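Long-range contacts in endoglycosidase (Bacteroides thetaiotaomicron, PDB 6Q64), which probably hydrolyses O-glycosidic bonds in complex N-glycans as a family 18 endoglycosidase: residues A168-I173 / Q214-T219; A172-I177 / S221-P226; A255-S260 / T283-Q288. The protein carries 1 engineered substitution. One frame throughout, in Å; residues are numbered along the deposited sequence.

How the contacts relate
Following the chain from the N terminus, contact 1 (168-173 / 214-219) and contact 2 (172-177 / 221-226) start from one stretch, sharing Ala-172 and Ile-173. Each closes a loop that runs through strand 184-189 between helices 162-179 and 211-224. Because these helices run roughly alongside in the same direction, the second contact is displaced forward on both, and the two closures cross rather than nest. Their centres lie about 8 Å apart, and Asn-171 meets Arg-223 between them. Contact 3 (255-260 / 283-288) follows in series on the other side of the chain's centre, closing a loop that contains helices 261-268 and 276-279 and joining the ends of neighbouring barrel strands 251-254 and 280-285.

Contact 1 of 3, residues A168-I173 / Q214-T219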
loop_
_atom_site.group_PDB
_atom_site.type_symbol
_atom_site.label_atom_id
_atom_site.label_comp_id
_atom_site.label_asym_id
_atom_site.label_seq_id
_atom_site.Cartn_x
_atom_site.Cartn_y
_atom_site.Cartn_z
ATOM N N ALA A 168 12.280 -18.943 7.197
ATOM C CA ALA A 168 11.909 -18.717 8.613
ATOM C C ALA A 168 11.491 -17.251 8.842
ATOM O O ALA A 168 10.377 -17.053 9.347
ATOM C CB ALA A 168 13.059 -19.116 9.494
ATOM N N TYR A 169 12.336 -16.277 8.457
ATOM C CA TYR A 169 12.120 -14.808 8.598
ATOM C C TYR A 169 10.797 -14.373 7.976
ATOM O O TYR A 169 10.132 -13.481 8.493
ATOM C CB TYR A 169 13.207 -14.002 7.888
ATOM C CG TYR A 169 12.971 -12.511 7.905
ATOM C CD1 TYR A 169 12.775 -11.842 9.102
ATOM C CD2 TYR A 169 12.967 -11.754 6.745
ATOM C CE1 TYR A 169 12.560 -10.475 9.149
ATOM C CE2 TYR A 169 12.781 -10.380 6.775
ATOM C CZ TYR A 169 12.556 -9.738 7.982
ATOM O OH TYR A 169 12.356 -8.389 8.063
ATOM N N ALA A 170 10.469 -14.949 6.833
ATOM C CA ALA A 170 9.195 -14.716 6.127
ATOM C C ALA A 170 8.039 -15.340 6.908
ATOM O O ALA A 170 6.972 -14.727 6.981
ATOM C CB ALA A 170 9.276 -15.288 4.737
ATOM N N ASN A 171 8.229 -16.545 7.429
ATOM C CA ASN A 171 7.128 -17.275 8.099
ATOM C C ASN A 171 6.732 -16.489 9.355
ATOM O O ASN A 171 5.564 -16.633 9.796
ATOM C CB ASN A 171 7.486 -18.734 8.395
ATOM C CG ASN A 171 7.098 -19.666 7.266
ATOM O OD1 ASN A 171 6.009 -19.559 6.696
ATOM N ND2 ASN A 171 8.001 -20.563 6.917
ATOM N N ALA A 172 7.691 -15.724 9.906
ATOM C CA ALA A 172 7.558 -14.932 11.154
ATOM C C ALA A 172 6.775 -13.673 10.823
ATOM O O ALA A 172 5.922 -13.263 11.618
ATOM C CB ALA A 172 8.904 -14.574 11.728
ATOM N N ILE A 173 7.056 -13.092 9.669
ATOM C CA ILE A 173 6.250 -11.954 9.172
ATOM C C ILE A 173 4.793 -12.426 9.127
ATOM O O ILE A 173 3.975 -11.788 9.794
ATOM C CB ILE A 173 6.800 -11.468 7.829
ATOM C CG1 ILE A 173 8.256 -11.012 7.993
ATOM C CG2 ILE A 173 5.892 -10.394 7.257
ATOM C CD1 ILE A 173 8.756 -10.064 6.919
ATOM N N GLN A 214 13.682 -14.384 -3.911
ATOM C CA GLN A 214 12.666 -15.128 -4.633
ATOM C C GLN A 214 11.938 -16.069 -3.668
ATOM O O GLN A 214 10.695 -16.159 -3.745
ATOM C CB GLN A 214 13.302 -15.897 -5.796
ATOM C CG GLN A 214 12.407 -16.961 -6.427
ATOM C CD GLN A 214 11.311 -16.376 -7.309
ATOM O OE1 GLN A 214 11.459 -15.302 -7.905
ATOM N NE2 GLN A 214 10.213 -17.103 -7.396
ATOM N N VAL A 215 12.657 -16.784 -2.811
ATOM C CA VAL A 215 11.981 -17.787 -1.926
ATOM C C VAL A 215 11.398 -17.029 -0.716
ATOM O O VAL A 215 10.453 -17.543 -0.057
ATOM C CB VAL A 215 12.879 -18.999 -1.580
ATOM C CG1 VAL A 215 14.124 -18.601 -0.816
ATOM C CG2 VAL A 215 12.107 -20.096 -0.848
ATOM N N PHE A 216 11.861 -15.795 -0.513
ATOM C CA PHE A 216 11.260 -14.842 0.447
ATOM C C PHE A 216 9.800 -14.619 0.047
ATOM O O PHE A 216 8.853 -15.065 0.738
ATOM C CB PHE A 216 12.070 -13.548 0.474
ATOM C CG PHE A 216 11.535 -12.553 1.466
ATOM C CD1 PHE A 216 11.455 -12.884 2.810
ATOM C CD2 PHE A 216 11.068 -11.309 1.054
ATOM C CE1 PHE A 216 10.949 -11.980 3.731
ATOM C CE2 PHE A 216 10.555 -10.408 1.976
ATOM C CZ PHE A 216 10.503 -10.747 3.314
ATOM N N ILE A 217 9.640 -13.979 -1.103
ATOM C CA ILE A 217 8.332 -13.671 -1.744
ATOM C C ILE A 217 7.550 -14.962 -1.963
ATOM O O ILE A 217 6.343 -14.934 -1.810
ATOM C CB ILE A 217 8.585 -12.954 -3.075
ATOM C CG1 ILE A 217 9.203 -11.576 -2.856
ATOM C CG2 ILE A 217 7.321 -12.887 -3.904
ATOM C CD1 ILE A 217 9.734 -10.975 -4.116
ATOM N N GLU A 218 8.223 -16.039 -2.353
ATOM C CA GLU A 218 7.562 -17.344 -2.602
ATOM C C GLU A 218 6.865 -17.798 -1.311
ATOM O O GLU A 218 5.712 -18.271 -1.418
ATOM C CB GLU A 218 8.581 -18.370 -3.101
ATOM C CG GLU A 218 8.403 -18.796 -4.543
ATOM C CD GLU A 218 9.455 -19.795 -5.003
ATOM O OE1 GLU A 218 9.764 -20.740 -4.229
ATOM O OE2 GLU A 218 9.997 -19.614 -6.115
ATOM N N THR A 219 7.530 -17.635 -0.154
ATOM C CA THR A 219 7.057 -18.121 1.175
ATOM C C THR A 219 5.908 -17.254 1.695
ATOM O O THR A 219 4.962 -17.821 2.248
ATOM C CB THR A 219 8.137 -18.116 2.260
ATOM O OG1 THR A 219 9.328 -18.759 1.795
ATOM C CG2 THR A 219 7.651 -18.810 3.516
#
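Ala-170 and Phe-216 mark the closest passage of the segments 168-173 and 214-219 of helices 162-179 and 211-224, with their CA atoms 6.0 Å apart and the segment axes 8.9 Å apart, crossing at -32°. Ala-170 is small enough to admit the neighbouring aromatic ring: its CB lies 3.8 Å from Phe-216 CD1 and approaches the ring obliquely. Phe-216 reaches across because its CG stands opposite the backbone N (chi1 -178°), and its ring comes rim to rim with that of Tyr-169, CE1 to Tyr-169 CD2 3.6 Å. The planes are only 14° apart, yet neither ring lies over the other's face. Ile-173 closes the far end with CD1, 4.1 Å from Phe-216 CZ and at the ring's edge; the same methyl also lies over one face of the Tyr-169 ring. On the outer side, Thr-219 sets CB against the methyl of Ala-170 and turns CG2 toward the amide of Asn-171, 3.7 Å from Asn-171 OD1. Tyr-169 sends its hydroxyl to the backbone oxygen of Asp-140. No hydrogen bond joins the two segments, so these adjacent outer helices of the TIM barrel are held here by apolar and aromatic surfaces, with the Phe-216 ring meeting Tyr-169, Ala-170 and Ile-173.

Contact 2 of 3, residues A172-I177 / S221-P226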
loop_
_atom_site.group_PDB
_atom_site.type_symbol
_atom_site.label_atom_id
_atom_site.label_comp_id
_atom_site.label_asym_id
_atom_site.label_seq_id
_atom_site.Cartn_x
_atom_site.Cartn_y
_atom_site.Cartn_z
ATOM N N ALA A 172 7.691 -15.724 9.906
ATOM C CA ALA A 172 7.558 -14.932 11.154
ATOM C C ALA A 172 6.775 -13.673 10.823
ATOM O O ALA A 172 5.922 -13.263 11.618
ATOM C CB ALA A 172 8.904 -14.574 11.728
ATOM N N ILE A 173 7.056 -13.092 9.669
ATOM C CA ILE A 173 6.250 -11.954 9.172
ATOM C C ILE A 173 4.793 -12.426 9.127
ATOM O O ILE A 173 3.975 -11.788 9.794
ATOM C CB ILE A 173 6.800 -11.468 7.829
ATOM C CG1 ILE A 173 8.256 -11.012 7.993
ATOM C CG2 ILE A 173 5.892 -10.394 7.257
ATOM C CD1 ILE A 173 8.756 -10.064 6.919
ATOM N N CYS A 174 4.505 -13.545 8.460
ATOM C CA CYS A 174 3.132 -14.106 8.327
ATOM C C CYS A 174 2.567 -14.374 9.710
ATOM O O CYS A 174 1.468 -13.915 9.994
ATOM C CB CYS A 174 3.079 -15.403 7.537
ATOM S SG CYS A 174 3.457 -15.168 5.781
ATOM N N ASP A 175 3.295 -15.100 10.542
ATOM C CA ASP A 175 2.918 -15.246 11.966
ATOM C C ASP A 175 2.289 -13.935 12.401
ATOM O O ASP A 175 1.090 -13.931 12.726
ATOM C CB ASP A 175 4.123 -15.473 12.879
ATOM C CG ASP A 175 4.604 -16.905 12.871
ATOM O OD1 ASP A 175 3.917 -17.756 12.230
ATOM O OD2 ASP A 175 5.650 -17.154 13.506
ATOM N N SER A 176 3.099 -12.876 12.357
ATOM C CA SER A 176 2.876 -11.614 13.102
ATOM C C SER A 176 1.698 -10.868 12.456
ATOM O O SER A 176 0.972 -10.191 13.182
ATOM C CB SER A 176 4.168 -10.825 13.218
ATOM O OG SER A 176 4.005 -9.490 12.790
ATOM N N ILE A 177 1.455 -11.101 11.169
ATOM C CA ILE A 177 0.263 -10.610 10.417
ATOM C C ILE A 177 -0.974 -11.384 10.880
ATOM O O ILE A 177 -2.022 -10.736 11.037
ATOM C CB ILE A 177 0.478 -10.742 8.891
ATOM C CG1 ILE A 177 1.295 -9.565 8.355
ATOM C CG2 ILE A 177 -0.832 -10.905 8.126
ATOM C CD1 ILE A 177 1.923 -9.830 7.023
ATOM N N SER A 221 3.778 -15.487 -0.386
ATOM C CA SER A 221 2.628 -15.862 -1.254
ATOM C C SER A 221 2.041 -17.199 -0.797
ATOM O O SER A 221 0.812 -17.267 -0.646
ATOM C CB SER A 221 2.929 -15.884 -2.739
ATOM O OG SER A 221 2.272 -14.790 -3.386
ATOM N N ALA A 222 2.872 -18.213 -0.558
ATOM C CA ALA A 222 2.391 -19.593 -0.303
ATOM C C ALA A 222 1.406 -19.518 0.852
ATOM O O ALA A 222 0.400 -20.256 0.857
ATOM C CB ALA A 222 3.534 -20.531 0.020
ATOM N N ARG A 223 1.710 -18.622 1.786
ATOM C CA ARG A 223 1.003 -18.571 3.081
ATOM C C ARG A 223 -0.189 -17.630 2.975
ATOM O O ARG A 223 -1.323 -18.080 3.217
ATOM C CB ARG A 223 1.942 -18.184 4.221
ATOM C CG ARG A 223 1.528 -18.880 5.505
ATOM C CD ARG A 223 2.596 -18.915 6.560
ATOM N NE ARG A 223 1.980 -18.630 7.844
ATOM C CZ ARG A 223 2.644 -18.523 8.985
ATOM N NH1 ARG A 223 1.997 -18.242 10.107
ATOM N NH2 ARG A 223 3.956 -18.696 9.000
ATOM N N LEU A 224 0.031 -16.381 2.599
ATOM C CA LEU A 224 -1.038 -15.381 2.790
ATOM C C LEU A 224 -1.869 -15.226 1.507
ATOM O O LEU A 224 -2.964 -14.628 1.582
ATOM C CB LEU A 224 -0.432 -14.101 3.386
ATOM C CG LEU A 224 0.720 -13.460 2.640
ATOM C CD1 LEU A 224 0.241 -13.127 1.274
ATOM C CD2 LEU A 224 1.239 -12.216 3.347
ATOM N N ARG A 225 -1.498 -15.853 0.394
ATOM C CA ARG A 225 -2.420 -15.810 -0.777
ATOM C C ARG A 225 -3.643 -16.706 -0.554
ATOM O O ARG A 225 -4.778 -16.282 -0.756
ATOM C CB ARG A 225 -1.752 -16.144 -2.113
ATOM C CG ARG A 225 -2.700 -15.865 -3.273
ATOM C CD ARG A 225 -2.038 -15.688 -4.608
ATOM N NE ARG A 225 -1.574 -14.335 -4.810
ATOM C CZ ARG A 225 -0.914 -13.948 -5.884
ATOM N NH1 ARG A 225 -0.612 -14.827 -6.813
ATOM N NH2 ARG A 225 -0.508 -12.705 -6.030
ATOM N N PRO A 226 -3.496 -17.993 -0.189
ATOM C CA PRO A 226 -4.685 -18.813 0.037
ATOM C C PRO A 226 -5.523 -18.280 1.216
ATOM O O PRO A 226 -6.620 -18.735 1.385
ATOM C CB PRO A 226 -4.147 -20.243 0.259
ATOM C CG PRO A 226 -2.646 -20.078 0.542
ATOM C CD PRO A 226 -2.233 -18.723 -0.006
#
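Asp-175 and Arg-223 form the polar bond of this contact, a salt bridge between two side-by-side helices. Arg-223 NH1 donates to Asp-175 OD1 at 2.9 Å, nearly straight at 161°. The carboxylate oxygen lies close to the guanidinium plane and is met at its anti lone pair, away from OD2; the two flat groups are turned 67° against each other. NH2 adds a weak second bond to the same Asp-175 OD1, at 3.4 Å, making a lopsided fork. The guanidinium has further partners on helix 162-179: NE makes a salt bridge with Glu-178 OE1, and NH2 also donates to Asn-171 OD1. One arginine thus gathers three acceptors along that helix, which probably fix the position and rotation of its guanidinium.

Cys-174 backs the guanidinium from one face: its CB sits over the centre, 3.4 Å from Arg-223 NE, while SG, anti to the carbonyl carbon (chi1 -69°), lies 3.7 Å from Arg-223 CB. Beneath the polar bridge the contact turns apolar: Leu-224 CD2 lies 4.4 Å from Cys-174 SG and 4.4 Å from Ile-177 CD1. These are loose van der Waals touches, in contrast to the salt bridge on the more exposed side. Further in, Ile-177 rests on Phe-185 of barrel strand 184-189, and both Ile-177 and Leu-224 touch Arg-229, in the loop that leads from helix 211-224 into strand 230-235.

Contact 3 of 3, residues A255-S260 / T283-Q288; sequences AYWESS and TVEFEQ
Tyr-256 and Glu-285 meet at the C-terminal end of two neighbouring strands of the TIM barrel, the end that carries the active site in enzymes of this fold. Strand 251-254 has just finished, and strand 280-285 is about to turn into a short helix. Along the backbone, the CA atoms of Tyr-256 and Val-284 come within 4.7 Å.

The tight part is centred on the aromatic face of Tyr-256. Glu-285 CB stands 3.7 Å from the ring centroid, 25° off the normal, a CH-pi contact displaced toward the rim; its nearest ring atom is Tyr-256 CG, at 3.4 Å. Farther along the ring, Tyr-256 CE1 lies 3.6 Å from Thr-283 OG1. That hydroxyl occupies the place between backbone N and carbonyl carbon (chi1 70°) and is hydrogen-bonded to Tyr-253 O. Strand 72-76 packs here too: Tyr-256 touches Trp-76, and Thr-283 touches both Trp-76 and Phe-74.

Trp-257 spans the tight and the loose side. Its indole is laid over Tyr-256 CB, and the far end of its six-membered ring is itself in very close contact with the strand, CH2 lying 3.2 Å from Glu-285 CG. The same atom is 3.4 Å from Gln-288 OE1, whose amide stands at 81° to the indole plane. The loose side is the rest of Trp-257, an exposed residue, and the loop beyond it; both touch a neighbouring molecule in the crystal.

Glu-285 touches both aromatic residues, CB on the Tyr-256 face and CG at Trp-257 CH2, while its carboxylate turns to the start of the helix it caps. Gln-288 N donates to Glu-285 OE2 at 2.6 Å, on the syn side but well out of the carboxylate plane.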
loop_
_atom_site.group_PDB
_atom_site.type_symbol
_atom_site.label_atom_id
_atom_site.label_comp_id
_atom_site.label_asym_id
_atom_site.label_seq_id
_atom_site.Cartn_x
_atom_site.Cartn_y
_atom_site.Cartn_z
ATOM N N ALA A 255 6.270 8.200 -6.769
ATOM C CA ALA A 255 6.367 9.231 -7.837
ATOM C C ALA A 255 6.347 10.640 -7.232
ATOM O O ALA A 255 5.618 11.515 -7.753
ATOM C CB ALA A 255 5.240 9.067 -8.836
ATOM N N TYR A 256 7.144 10.870 -6.196
ATOM C CA TYR A 256 7.091 12.127 -5.404
ATOM C C TYR A 256 7.532 13.329 -6.275
ATOM O O TYR A 256 6.738 14.296 -6.409
ATOM C CB TYR A 256 7.931 11.995 -4.129
ATOM C CG TYR A 256 7.620 10.862 -3.166
ATOM C CD1 TYR A 256 6.385 10.235 -3.078
ATOM C CD2 TYR A 256 8.591 10.477 -2.256
ATOM C CE1 TYR A 256 6.144 9.246 -2.127
ATOM C CE2 TYR A 256 8.369 9.490 -1.307
ATOM C CZ TYR A 256 7.134 8.877 -1.223
ATOM O OH TYR A 256 6.996 7.890 -0.271
ATOM N N TRP A 257 8.735 13.301 -6.874
ATOM C CA TRP A 257 9.370 14.523 -7.451
ATOM C C TRP A 257 9.305 14.547 -8.984
ATOM O O TRP A 257 9.926 15.439 -9.587
ATOM C CB TRP A 257 10.812 14.677 -6.951
ATOM C CG TRP A 257 10.943 14.265 -5.522
ATOM C CD1 TRP A 257 11.699 13.258 -4.995
ATOM C CD2 TRP A 257 10.197 14.820 -4.433
ATOM N NE1 TRP A 257 11.487 13.151 -3.647
ATOM C CE2 TRP A 257 10.580 14.111 -3.270
ATOM C CE3 TRP A 257 9.263 15.859 -4.336
ATOM C CZ2 TRP A 257 10.068 14.429 -2.015
ATOM C CZ3 TRP A 257 8.734 16.141 -3.103
ATOM C CH2 TRP A 257 9.144 15.445 -1.963
ATOM N N GLU A 258 8.528 13.664 -9.592
ATOM C CA GLU A 258 8.285 13.689 -11.045
ATOM C C GLU A 258 7.509 14.946 -11.416
ATOM O O GLU A 258 6.463 15.135 -10.876
ATOM C CB GLU A 258 7.536 12.426 -11.461
ATOM C CG GLU A 258 8.453 11.246 -11.751
ATOM C CD GLU A 258 9.077 10.555 -10.553
ATOM O OE1 GLU A 258 10.075 9.863 -10.765
ATOM O OE2 GLU A 258 8.561 10.693 -9.414
ATOM N N SER A 259 7.946 15.724 -12.391
ATOM C CA SER A 259 7.346 17.044 -12.689
ATOM C C SER A 259 6.500 17.039 -13.968
ATOM O O SER A 259 6.071 18.159 -14.356
ATOM C CB SER A 259 8.433 18.104 -12.704
ATOM O OG SER A 259 8.901 18.423 -14.007
ATOM N N SER A 260 6.276 15.868 -14.603
ATOM C CA SER A 260 5.596 15.689 -15.934
ATOM C C SER A 260 4.933 14.316 -16.055
ATOM O O SER A 260 5.469 13.335 -15.513
ATOM C CB SER A 260 6.544 15.870 -17.084
ATOM O OG SER A 260 7.385 14.732 -17.239
ATOM N N THR A 283 2.166 7.223 -6.143
ATOM C CA THR A 283 1.979 7.894 -4.849
ATOM C C THR A 283 2.719 9.218 -4.864
ATOM O O THR A 283 3.789 9.371 -5.517
ATOM C CB THR A 283 2.444 7.030 -3.676
ATOM O OG1 THR A 283 3.876 6.931 -3.683
ATOM C CG2 THR A 283 1.783 5.670 -3.709
ATOM N N VAL A 284 2.145 10.128 -4.110
ATOM C CA VAL A 284 2.664 11.499 -3.971
ATOM C C VAL A 284 3.053 11.748 -2.498
ATOM O O VAL A 284 2.726 10.894 -1.618
ATOM C CB VAL A 284 1.610 12.431 -4.575
ATOM C CG1 VAL A 284 0.394 12.544 -3.679
ATOM C CG2 VAL A 284 2.221 13.781 -4.880
ATOM N N GLU A 285 3.836 12.804 -2.245
ATOM C CA GLU A 285 4.563 12.982 -0.955
ATOM C C GLU A 285 3.856 14.070 -0.142
ATOM O O GLU A 285 3.944 15.262 -0.508
ATOM C CB GLU A 285 6.055 13.165 -1.250
ATOM C CG GLU A 285 6.875 13.954 -0.254
ATOM C CD GLU A 285 6.646 13.767 1.230
ATOM O OE1 GLU A 285 7.433 13.013 1.872
ATOM O OE2 GLU A 285 5.727 14.443 1.741
ATOM N N PHE A 286 3.168 13.639 0.913
ATOM C CA PHE A 286 2.124 14.430 1.610
ATOM C C PHE A 286 2.639 14.969 2.953
ATOM O O PHE A 286 2.065 15.959 3.426
ATOM C CB PHE A 286 0.836 13.607 1.690
ATOM C CG PHE A 286 -0.245 14.086 0.758
ATOM C CD1 PHE A 286 0.079 14.733 -0.418
ATOM C CD2 PHE A 286 -1.579 13.916 1.078
ATOM C CE1 PHE A 286 -0.908 15.204 -1.257
ATOM C CE2 PHE A 286 -2.567 14.380 0.227
ATOM C CZ PHE A 286 -2.230 15.025 -0.939
ATOM N N GLU A 287 3.708 14.387 3.508
ATOM C CA GLU A 287 4.542 15.020 4.562
ATOM C C GLU A 287 4.884 16.451 4.124
ATOM O O GLU A 287 4.808 17.346 4.955
ATOM C CB GLU A 287 5.723 14.100 4.860
ATOM C CG GLU A 287 6.803 14.674 5.759
ATOM C CD GLU A 287 7.683 13.603 6.400
ATOM O OE1 GLU A 287 7.375 13.220 7.536
ATOM O OE2 GLU A 287 8.640 13.115 5.742
ATOM N N GLN A 288 5.119 16.704 2.842
ATOM C CA GLN A 288 5.513 18.051 2.352
ATOM C C GLN A 288 4.447 18.709 1.463
ATOM O O GLN A 288 4.489 19.927 1.340
ATOM C CB GLN A 288 6.823 17.917 1.596
ATOM C CG GLN A 288 8.029 18.016 2.508
ATOM C CD GLN A 288 9.251 18.261 1.656
ATOM O OE1 GLN A 288 9.335 17.796 0.513
ATOM N NE2 GLN A 288 10.187 19.035 2.189
#